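Local structure of bifunctional endomannanase/endoglucanase (Caldanaerobius polysaccharolyticus, 3W0K) at residues Ala119-Ser127 and Lys164-Val172; Leu278-Tyr288 and Leu322-Val330. The protein probably hydrolyses internal beta-linkages of mannans and glucans as a glycoside hydrolase of family 5. All blocks are in the same frame, centred on the assembly; numbering follows the deposited sequence.

Interaction 1: Ala119-Ser127 and Lys164-Val172; sequences AKRYKGVSS and KIDPDREIV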
loop_
_atom_site.group_PDB
_atom_site.type_symbol
_atom_site.label_atom_id
_atom_site.label_comp_id
_atom_site.label_asym_id
_atom_site.label_seq_id
_atom_site.Cartn_x
_atom_site.Cartn_y
_atom_site.Cartn_z
ATOM N N ALA A 119 -5.105 15.219 10.423
ATOM C CA ALA A 119 -6.548 15.447 10.404
ATOM C C ALA A 119 -6.829 16.944 10.511
ATOM O O ALA A 119 -7.662 17.482 9.777
ATOM C CB ALA A 119 -7.224 14.695 11.543
ATOM N N LYS A 120 -6.113 17.619 11.405
ATOM C CA LYS A 120 -6.287 19.057 11.584
ATOM C C LYS A 120 -5.774 19.847 10.387
ATOM O O LYS A 120 -6.448 20.755 9.896
ATOM C CB LYS A 120 -5.567 19.543 12.842
ATOM C CG LYS A 120 -6.251 19.163 14.139
ATOM C CD LYS A 120 -5.608 19.872 15.323
ATOM C CE LYS A 120 -4.233 19.316 15.639
ATOM N NZ LYS A 120 -4.326 17.940 16.201
ATOM N N ARG A 121 -4.595 19.477 9.899
ATOM C CA ARG A 121 -3.983 20.174 8.776
ATOM C C ARG A 121 -4.836 20.140 7.514
ATOM O O ARG A 121 -4.962 21.145 6.813
ATOM C CB ARG A 121 -2.600 19.589 8.474
ATOM C CG ARG A 121 -1.764 20.456 7.546
ATOM C CD ARG A 121 -0.396 19.851 7.311
ATOM N NE ARG A 121 0.443 20.723 6.493
ATOM C CZ ARG A 121 1.265 21.645 6.982
ATOM N NH1 ARG A 121 1.366 21.822 8.295
ATOM N NH2 ARG A 121 2.005 22.378 6.162
ATOM N N TYR A 122 -5.454 18.994 7.249
ATOM C CA TYR A 122 -6.252 18.842 6.043
ATOM C C TYR A 122 -7.763 18.860 6.232
ATOM O O TYR A 122 -8.506 18.496 5.321
ATOM C CB TYR A 122 -5.803 17.586 5.289
ATOM C CG TYR A 122 -4.325 17.605 4.966
ATOM C CD1 TYR A 122 -3.783 18.615 4.167
ATOM C CD2 TYR A 122 -3.458 16.649 5.501
ATOM C CE1 TYR A 122 -2.418 18.677 3.916
ATOM C CE2 TYR A 122 -2.091 16.703 5.256
ATOM C CZ TYR A 122 -1.577 17.721 4.464
ATOM O OH TYR A 122 -0.223 17.798 4.234
ATOM N N LYS A 123 -8.227 19.321 7.392
ATOM C CA LYS A 123 -9.667 19.389 7.634
ATOM C C LYS A 123 -10.296 20.279 6.568
ATOM O O LYS A 123 -9.834 21.396 6.334
ATOM C CB LYS A 123 -9.975 19.955 9.021
ATOM C CG LYS A 123 -11.469 19.981 9.321
ATOM C CD LYS A 123 -11.765 20.538 10.690
ATOM C CE LYS A 123 -13.266 20.595 10.923
ATOM N NZ LYS A 123 -13.592 21.143 12.265
ATOM N N GLY A 124 -11.329 19.770 5.910
ATOM C CA GLY A 124 -11.981 20.543 4.864
ATOM C C GLY A 124 -11.708 19.967 3.490
ATOM O O GLY A 124 -12.495 20.175 2.567
ATOM N N VAL A 125 -10.580 19.275 3.340
ATOM C CA VAL A 125 -10.252 18.656 2.059
ATOM C C VAL A 125 -11.146 17.430 1.897
ATOM O O VAL A 125 -11.180 16.548 2.761
ATOM C CB VAL A 125 -8.764 18.248 1.970
ATOM C CG1 VAL A 125 -8.492 17.531 0.652
ATOM C CG2 VAL A 125 -7.876 19.484 2.075
ATOM N N SER A 126 -11.897 17.403 0.804
ATOM C CA SER A 126 -12.823 16.313 0.520
ATOM C C SER A 126 -12.149 14.952 0.437
ATOM O O SER A 126 -11.014 14.838 -0.029
ATOM C CB SER A 126 -13.561 16.581 -0.793
ATOM O OG SER A 126 -14.391 15.487 -1.136
ATOM N N SER A 127 -12.862 13.920 0.880
ATOM C CA SER A 127 -12.344 12.559 0.823
ATOM C C SER A 127 -12.250 12.086 -0.621
ATOM O O SER A 127 -11.658 11.049 -0.908
ATOM C CB SER A 127 -13.204 11.613 1.654
ATOM O OG SER A 127 -12.990 11.868 3.028
ATOM N N LYS A 164 -13.028 12.927 15.415
ATOM C CA LYS A 164 -13.410 13.989 16.342
ATOM C C LYS A 164 -13.014 15.335 15.732
ATOM O O LYS A 164 -13.712 16.339 15.899
ATOM C CB LYS A 164 -12.721 13.796 17.696
ATOM C CG LYS A 164 -13.092 14.847 18.729
ATOM C CD LYS A 164 -12.500 14.525 20.090
ATOM C CE LYS A 164 -12.828 15.616 21.100
ATOM N NZ LYS A 164 -12.245 16.931 20.703
ATOM N N ILE A 165 -11.901 15.335 15.001
ATOM C CA ILE A 165 -11.389 16.535 14.344
ATOM C C ILE A 165 -12.054 16.735 12.980
ATOM O O ILE A 165 -12.538 17.828 12.670
ATOM C CB ILE A 165 -9.853 16.454 14.173
ATOM C CG1 ILE A 165 -9.183 16.459 15.549
ATOM C CG2 ILE A 165 -9.345 17.605 13.303
ATOM C CD1 ILE A 165 -7.728 16.038 15.527
ATOM N N ASP A 166 -12.081 15.676 12.178
ATOM C CA ASP A 166 -12.690 15.726 10.853
ATOM C C ASP A 166 -13.512 14.463 10.598
ATOM O O ASP A 166 -12.992 13.452 10.121
ATOM C CB ASP A 166 -11.612 15.891 9.773
ATOM C CG ASP A 166 -12.198 16.064 8.375
ATOM O OD1 ASP A 166 -13.439 16.072 8.223
ATOM O OD2 ASP A 166 -11.410 16.193 7.417
ATOM N N PRO A 167 -14.828 14.528 10.863
ATOM C CA PRO A 167 -15.750 13.402 10.675
ATOM C C PRO A 167 -15.888 12.948 9.224
ATOM O O PRO A 167 -16.352 11.839 8.960
ATOM C CB PRO A 167 -17.085 13.964 11.176
ATOM C CG PRO A 167 -16.700 15.078 12.086
ATOM C CD PRO A 167 -15.540 15.705 11.388
ATOM N N ASP A 168 -15.486 13.809 8.293
ATOM C CA ASP A 168 -15.595 13.517 6.867
ATOM C C ASP A 168 -14.367 12.872 6.231
ATOM O O ASP A 168 -14.385 12.559 5.041
ATOM C CB ASP A 168 -15.941 14.795 6.094
ATOM C CG ASP A 168 -17.240 15.433 6.564
ATOM O OD1 ASP A 168 -18.223 14.698 6.791
ATOM O OD2 ASP A 168 -17.277 16.674 6.702
ATOM N N ARG A 169 -13.307 12.674 7.012
ATOM C CA ARG A 169 -12.076 12.078 6.491
ATOM C C ARG A 169 -12.146 10.568 6.280
ATOM O O ARG A 169 -12.349 9.806 7.233
ATOM C CB ARG A 169 -10.896 12.405 7.409
ATOM C CG ARG A 169 -9.574 11.749 6.987
ATOM C CD ARG A 169 -9.086 12.240 5.624
ATOM N NE ARG A 169 -8.925 13.693 5.603
ATOM C CZ ARG A 169 -9.434 14.493 4.672
ATOM N NH1 ARG A 169 -10.132 13.985 3.660
ATOM N NH2 ARG A 169 -9.305 15.809 4.792
ATOM N N GLU A 170 -11.947 10.146 5.032
ATOM C CA GLU A 170 -11.959 8.730 4.688
ATOM C C GLU A 170 -10.703 8.086 5.257
ATOM O O GLU A 170 -9.597 8.617 5.123
ATOM C CB GLU A 170 -12.016 8.543 3.170
ATOM C CG GLU A 170 -12.059 7.089 2.716
ATOM C CD GLU A 170 -12.242 6.965 1.216
ATOM O OE1 GLU A 170 -11.305 6.502 0.535
ATOM O OE2 GLU A 170 -13.322 7.347 0.716
ATOM N N ILE A 171 -10.892 6.946 5.908
ATOM C CA ILE A 171 -9.807 6.215 6.541
ATOM C C ILE A 171 -9.676 4.821 5.947
ATOM O O ILE A 171 -10.670 4.181 5.604
ATOM C CB ILE A 171 -10.038 6.136 8.072
ATOM C CG1 ILE A 171 -9.978 7.546 8.671
ATOM C CG2 ILE A 171 -8.996 5.241 8.735
ATOM C CD1 ILE A 171 -10.506 7.643 10.088
ATOM N N VAL A 172 -8.429 4.385 5.795
ATOM C CA VAL A 172 -8.101 3.079 5.242
ATOM C C VAL A 172 -7.239 2.336 6.254
ATOM O O VAL A 172 -6.392 2.939 6.917
ATOM C CB VAL A 172 -7.281 3.223 3.929
ATOM C CG1 VAL A 172 -6.999 1.855 3.318
ATOM C CG2 VAL A 172 -8.008 4.121 2.938
HETATM O O HOH W 1 -8.674 15.869 7.655
HETATM O O HOH W 2 -11.882 20.436 14.210
HETATM O O HOH W 3 -12.660 17.183 5.158
HETATM O O HOH W 4 -12.739 8.720 -1.771
HETATM O O HOH W 5 -15.272 14.139 2.424
#
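Ile165 lays its CG2 branch over the last turn of helix 105-121, 3.6 Å from Lys120 CG and 4.0 Å from Ala119 CB. A methyl-sized residue lets the two helix ends come close here, while the Lys120 chain curls over the isoleucine and turns NZ back to a weak bond with Glu116 O. Further along, Arg169 reaches back across the contact because its chain folds at chi2 and chi3 (63° and 57°). Its NH1 and NH2 converge end-on upon one acceptor, Val125 O, each at 2.9 Å, with that oxygen near the guanidinium plane. An arginine suits the place, since it also makes a cation-pi contact with Phe132 and a weak hydrogen bond from NH1 to Leu130 O. Asp166 OD2 sits 3.4 Å from Arg169 NH2 but well out of that plane, so it contributes charge rather than a directed bond; a water joins the same two atoms to Ala119 O. A leucine in place of Arg169 would probably leave Val125 O without both guanidinium donors and Asp166 without its balancing charge. Ser127, small and able to give and take, donates from OG to Asp168 O at 2.5 Å and accepts from Glu170 N at 2.8 Å. Between the loops entering strands 130-133 and 170-174, then, a single turn carbonyl, Val125 O, is held by both guanidinium nitrogens and a water, with Asp166 probably offsetting the charge.

Interaction 2: Leu278-Tyr288 and Leu322-Val330; sequences LSLYKEFEWGY and LDLLVENRV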
loop_
_atom_site.group_PDB
_atom_site.type_symbol
_atom_site.label_atom_id
_atom_site.label_comp_id
_atom_site.label_asym_id
_atom_site.label_seq_id
_atom_site.Cartn_x
_atom_site.Cartn_y
_atom_site.Cartn_z
ATOM N N LEU A 278 -5.491 -9.703 -11.736
ATOM C CA LEU A 278 -6.240 -8.586 -12.304
ATOM C C LEU A 278 -7.643 -8.995 -12.754
ATOM O O LEU A 278 -8.598 -8.244 -12.548
ATOM C CB LEU A 278 -5.456 -7.930 -13.445
ATOM C CG LEU A 278 -4.246 -7.107 -12.990
ATOM C CD1 LEU A 278 -3.391 -6.715 -14.181
ATOM C CD2 LEU A 278 -4.711 -5.870 -12.231
ATOM N N SER A 279 -7.780 -10.187 -13.338
ATOM C CA SER A 279 -9.101 -10.655 -13.769
ATOM C C SER A 279 -9.985 -10.857 -12.539
ATOM O O SER A 279 -11.193 -10.631 -12.592
ATOM C CB SER A 279 -9.008 -11.942 -14.603
ATOM O OG SER A 279 -8.485 -13.025 -13.861
ATOM N N LEU A 280 -9.377 -11.264 -11.426
ATOM C CA LEU A 280 -10.118 -11.440 -10.183
ATOM C C LEU A 280 -10.560 -10.079 -9.656
ATOM O O LEU A 280 -11.689 -9.925 -9.200
ATOM C CB LEU A 280 -9.267 -12.149 -9.129
ATOM C CG LEU A 280 -9.172 -13.668 -9.252
ATOM C CD1 LEU A 280 -8.267 -14.216 -8.170
ATOM C CD2 LEU A 280 -10.569 -14.276 -9.135
ATOM N N TYR A 281 -9.671 -9.089 -9.724
ATOM C CA TYR A 281 -10.010 -7.749 -9.249
ATOM C C TYR A 281 -11.161 -7.161 -10.065
ATOM O O TYR A 281 -12.039 -6.499 -9.514
ATOM C CB TYR A 281 -8.793 -6.818 -9.305
ATOM C CG TYR A 281 -7.638 -7.236 -8.418
ATOM C CD1 TYR A 281 -7.817 -8.142 -7.368
ATOM C CD2 TYR A 281 -6.358 -6.740 -8.646
ATOM C CE1 TYR A 281 -6.741 -8.544 -6.571
ATOM C CE2 TYR A 281 -5.280 -7.131 -7.858
ATOM C CZ TYR A 281 -5.477 -8.032 -6.827
ATOM O OH TYR A 281 -4.399 -8.425 -6.070
ATOM N N LYS A 282 -11.172 -7.436 -11.368
ATOM C CA LYS A 282 -12.233 -6.946 -12.242
ATOM C C LYS A 282 -13.557 -7.610 -11.869
ATOM O O LYS A 282 -14.587 -6.942 -11.756
ATOM C CB LYS A 282 -11.905 -7.237 -13.709
ATOM C CG LYS A 282 -12.894 -6.606 -14.680
ATOM C CD LYS A 282 -12.523 -6.886 -16.120
ATOM C CE LYS A 282 -13.443 -6.137 -17.070
ATOM N NZ LYS A 282 -13.089 -6.388 -18.493
ATOM N N GLU A 283 -13.511 -8.920 -11.648
ATOM C CA GLU A 283 -14.699 -9.686 -11.272
ATOM C C GLU A 283 -15.257 -9.218 -9.929
ATOM O O GLU A 283 -16.472 -9.074 -9.764
ATOM C CB GLU A 283 -14.360 -11.177 -11.194
ATOM C CG GLU A 283 -15.533 -12.061 -10.787
ATOM C CD GLU A 283 -15.152 -13.519 -10.631
ATOM O OE1 GLU A 283 -14.293 -14.003 -11.395
ATOM O OE2 GLU A 283 -15.718 -14.184 -9.739
ATOM N N PHE A 284 -14.356 -8.966 -8.981
ATOM C CA PHE A 284 -14.725 -8.517 -7.640
ATOM C C PHE A 284 -15.073 -7.033 -7.614
ATOM O O PHE A 284 -15.650 -6.543 -6.639
ATOM C CB PHE A 284 -13.568 -8.746 -6.658
ATOM C CG PHE A 284 -13.165 -10.188 -6.482
ATOM C CD1 PHE A 284 -13.985 -11.232 -6.906
ATOM C CD2 PHE A 284 -11.956 -10.499 -5.867
ATOM C CE1 PHE A 284 -13.606 -12.559 -6.718
ATOM C CE2 PHE A 284 -11.568 -11.821 -5.674
ATOM C CZ PHE A 284 -12.396 -12.853 -6.101
ATOM N N GLU A 285 -14.708 -6.327 -8.685
ATOM C CA GLU A 285 -14.924 -4.888 -8.814
ATOM C C GLU A 285 -14.084 -4.144 -7.774
ATOM O O GLU A 285 -14.557 -3.229 -7.097
ATOM C CB GLU A 285 -16.408 -4.526 -8.699
ATOM C CG GLU A 285 -17.248 -5.042 -9.863
ATOM C CD GLU A 285 -18.680 -4.530 -9.848
ATOM O OE1 GLU A 285 -18.979 -3.573 -9.102
ATOM O OE2 GLU A 285 -19.512 -5.085 -10.599
ATOM N N TRP A 286 -12.832 -4.572 -7.650
ATOM C CA TRP A 286 -11.890 -3.973 -6.714
ATOM C C TRP A 286 -10.912 -3.047 -7.413
ATOM O O TRP A 286 -10.420 -3.350 -8.504
ATOM C CB TRP A 286 -11.046 -5.047 -6.029
ATOM C CG TRP A 286 -11.743 -5.911 -5.033
ATOM C CD1 TRP A 286 -13.034 -5.813 -4.603
ATOM C CD2 TRP A 286 -11.162 -7.009 -4.323
ATOM N NE1 TRP A 286 -13.293 -6.787 -3.664
ATOM C CE2 TRP A 286 -12.159 -7.535 -3.476
ATOM C CE3 TRP A 286 -9.890 -7.601 -4.323
ATOM C CZ2 TRP A 286 -11.926 -8.627 -2.633
ATOM C CZ3 TRP A 286 -9.657 -8.689 -3.486
ATOM C CH2 TRP A 286 -10.674 -9.189 -2.652
ATOM N N GLY A 287 -10.605 -1.937 -6.753
ATOM C CA GLY A 287 -9.624 -1.009 -7.275
ATOM C C GLY A 287 -8.274 -1.572 -6.860
ATOM O O GLY A 287 -8.192 -2.398 -5.942
ATOM N N TYR A 288 -7.210 -1.125 -7.513
ATOM C CA TYR A 288 -5.874 -1.622 -7.201
ATOM C C TYR A 288 -4.786 -0.604 -7.498
ATOM O O TYR A 288 -4.929 0.228 -8.393
ATOM C CB TYR A 288 -5.605 -2.937 -7.952
ATOM C CG TYR A 288 -6.036 -2.935 -9.405
ATOM C CD1 TYR A 288 -5.225 -2.385 -10.394
ATOM C CD2 TYR A 288 -7.249 -3.504 -9.787
ATOM C CE1 TYR A 288 -5.611 -2.403 -11.736
ATOM C CE2 TYR A 288 -7.646 -3.530 -11.127
ATOM C CZ TYR A 288 -6.821 -2.978 -12.090
ATOM O OH TYR A 288 -7.202 -3.010 -13.412
ATOM N N LEU A 322 0.628 -2.474 -18.964
ATOM C CA LEU A 322 -0.201 -1.274 -18.896
ATOM C C LEU A 322 -1.608 -1.593 -19.409
ATOM O O LEU A 322 -2.601 -1.211 -18.791
ATOM C CB LEU A 322 0.416 -0.137 -19.721
ATOM C CG LEU A 322 -0.433 1.134 -19.858
ATOM C CD1 LEU A 322 -0.721 1.746 -18.494
ATOM C CD2 LEU A 322 0.281 2.132 -20.752
ATOM N N ASP A 323 -1.685 -2.325 -20.520
ATOM C CA ASP A 323 -2.975 -2.700 -21.093
ATOM C C ASP A 323 -3.788 -3.553 -20.126
ATOM O O ASP A 323 -5.002 -3.383 -20.016
ATOM C CB ASP A 323 -2.794 -3.423 -22.433
ATOM C CG ASP A 323 -2.421 -2.475 -23.568
ATOM O OD1 ASP A 323 -2.433 -1.239 -23.371
ATOM O OD2 ASP A 323 -2.116 -2.974 -24.670
ATOM N N LEU A 324 -3.115 -4.458 -19.417
ATOM C CA LEU A 324 -3.787 -5.308 -18.436
ATOM C C LEU A 324 -4.332 -4.463 -17.286
ATOM O O LEU A 324 -5.431 -4.707 -16.794
ATOM C CB LEU A 324 -2.828 -6.365 -17.889
ATOM C CG LEU A 324 -2.548 -7.562 -18.796
ATOM C CD1 LEU A 324 -1.485 -8.447 -18.169
ATOM C CD2 LEU A 324 -3.839 -8.338 -19.025
ATOM N N LEU A 325 -3.563 -3.461 -16.868
ATOM C CA LEU A 325 -3.988 -2.582 -15.783
ATOM C C LEU A 325 -5.227 -1.783 -16.181
ATOM O O LEU A 325 -6.132 -1.581 -15.375
ATOM C CB LEU A 325 -2.859 -1.628 -15.388
ATOM C CG LEU A 325 -1.624 -2.273 -14.752
ATOM C CD1 LEU A 325 -0.550 -1.218 -14.542
ATOM C CD2 LEU A 325 -1.987 -2.929 -13.428
ATOM N N VAL A 326 -5.274 -1.356 -17.438
ATOM C CA VAL A 326 -6.402 -0.579 -17.945
ATOM C C VAL A 326 -7.634 -1.447 -18.211
ATOM O O VAL A 326 -8.751 -1.082 -17.844
ATOM C CB VAL A 326 -6.012 0.178 -19.242
ATOM C CG1 VAL A 326 -7.231 0.857 -19.860
ATOM C CG2 VAL A 326 -4.936 1.206 -18.939
ATOM N N GLU A 327 -7.414 -2.605 -18.827
ATOM C CA GLU A 327 -8.489 -3.531 -19.174
ATOM C C GLU A 327 -9.285 -4.062 -17.985
ATOM O O GLU A 327 -10.481 -4.334 -18.105
ATOM C CB GLU A 327 -7.916 -4.693 -19.999
ATOM C CG GLU A 327 -8.865 -5.874 -20.247
ATOM C CD GLU A 327 -10.107 -5.515 -21.059
ATOM O OE1 GLU A 327 -10.072 -4.543 -21.847
ATOM O OE2 GLU A 327 -11.127 -6.225 -20.913
ATOM N N ASN A 328 -8.637 -4.180 -16.831
ATOM C CA ASN A 328 -9.319 -4.708 -15.659
ATOM C C ASN A 328 -9.971 -3.706 -14.713
ATOM O O ASN A 328 -10.361 -4.051 -13.595
ATOM C CB ASN A 328 -8.415 -5.705 -14.940
ATOM C CG ASN A 328 -8.236 -6.978 -15.741
ATOM O OD1 ASN A 328 -9.119 -7.835 -15.759
ATOM N ND2 ASN A 328 -7.128 -7.074 -16.468
ATOM N N ARG A 329 -10.124 -2.474 -15.188
ATOM C CA ARG A 329 -10.788 -1.431 -14.417
ATOM C C ARG A 329 -12.286 -1.561 -14.707
ATOM O O ARG A 329 -12.673 -2.080 -15.757
ATOM C CB ARG A 329 -10.291 -0.041 -14.841
ATOM C CG ARG A 329 -8.787 0.142 -14.681
ATOM C CD ARG A 329 -8.336 1.600 -14.745
ATOM N NE ARG A 329 -8.502 2.215 -16.058
ATOM C CZ ARG A 329 -7.632 3.063 -16.603
ATOM N NH1 ARG A 329 -6.519 3.396 -15.961
ATOM N NH2 ARG A 329 -7.896 3.617 -17.777
ATOM N N VAL A 330 -13.120 -1.157 -13.752
ATOM C CA VAL A 330 -14.573 -1.201 -13.926
ATOM C C VAL A 330 -15.180 0.174 -13.640
ATOM O O VAL A 330 -14.447 1.046 -13.123
ATOM C CB VAL A 330 -15.255 -2.265 -13.014
ATOM C CG1 VAL A 330 -14.759 -3.660 -13.361
ATOM C CG2 VAL A 330 -15.011 -1.956 -11.544
ATOM O OXT VAL A 330 -16.376 0.374 -13.950
HETATM O O HOH W 6 -11.584 -3.461 -11.062
#
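Tyr288 turns its ring edge to the end of helix 319-327, where OH donates to Leu325 O at 2.7 Å. Its CG stands between the backbone N and the carbonyl carbon (chi1 44°), a crowded position that directs the ring from the strand toward that helix end. Both leucine methyls lie on one side of the ring, Leu278 CD2 over the face near the rim and Leu325 CD2 beyond the CE1 edge, 4.0 Å from Tyr288 CE1; tyrosine suits the place because it gives a ring for the leucines and a hydroxyl that reaches Leu325 O. Leu278 also crosses Leu324 at about a right angle, CD1 lying 3.8 Å from Leu324 CB. This is the last helix-to-strand step of a TIM barrel: helix 267-284 ends in a Schellman motif, with Glu285 at positive phi, and the chain returns as the eighth strand, 287-290, while helix segments 278-284 and 322-327 run nearly parallel, 15° apart. Asn328, just past the second helix, folds its amide back, and ND2 donates to Leu324 O at 2.9 Å in a nearly straight bond. This leaves the amide packed against Leu278, ND2 being 3.6 Å from Leu278 CB. Lys282 is extended throughout, its CG anti to the backbone N (chi1 -173°), which carries its methylenes across Asn328 at about a right angle and onto Val330 CG1, 3.7 Å from Lys282 CG, before NZ makes a weak salt-bridged hydrogen bond to Glu327 OE2 at 3.1 Å. Val330, whose backbone N is hydrogen-bonded to Tyr4 OH, spreads its other methyl, CG2, toward Glu285 CB.

In the fold
Both contacts lie on the outer layer of the same eight-stranded barrel, their centres about 28 Å apart and without touching. Each is partly buried, mixing covered residues with exposed ones. Interaction 1 joins consecutive helix-to-strand loops, those entering the fourth and fifth strands, whereas interaction 2 brings the helix following the eighth strand, and the chain end, against the helix preceding that strand and the strand itself. Their chemistry differs accordingly. Loop against loop presents many backbone carbonyls and amides, met in interaction 1 by an arginine, a serine and bridging waters. The helix ends and C-terminal tail of interaction 2 rely more on leucines, a tyrosine and an asparagine inside, with the terminal valine and a lysine-glutamate pair toward the surface.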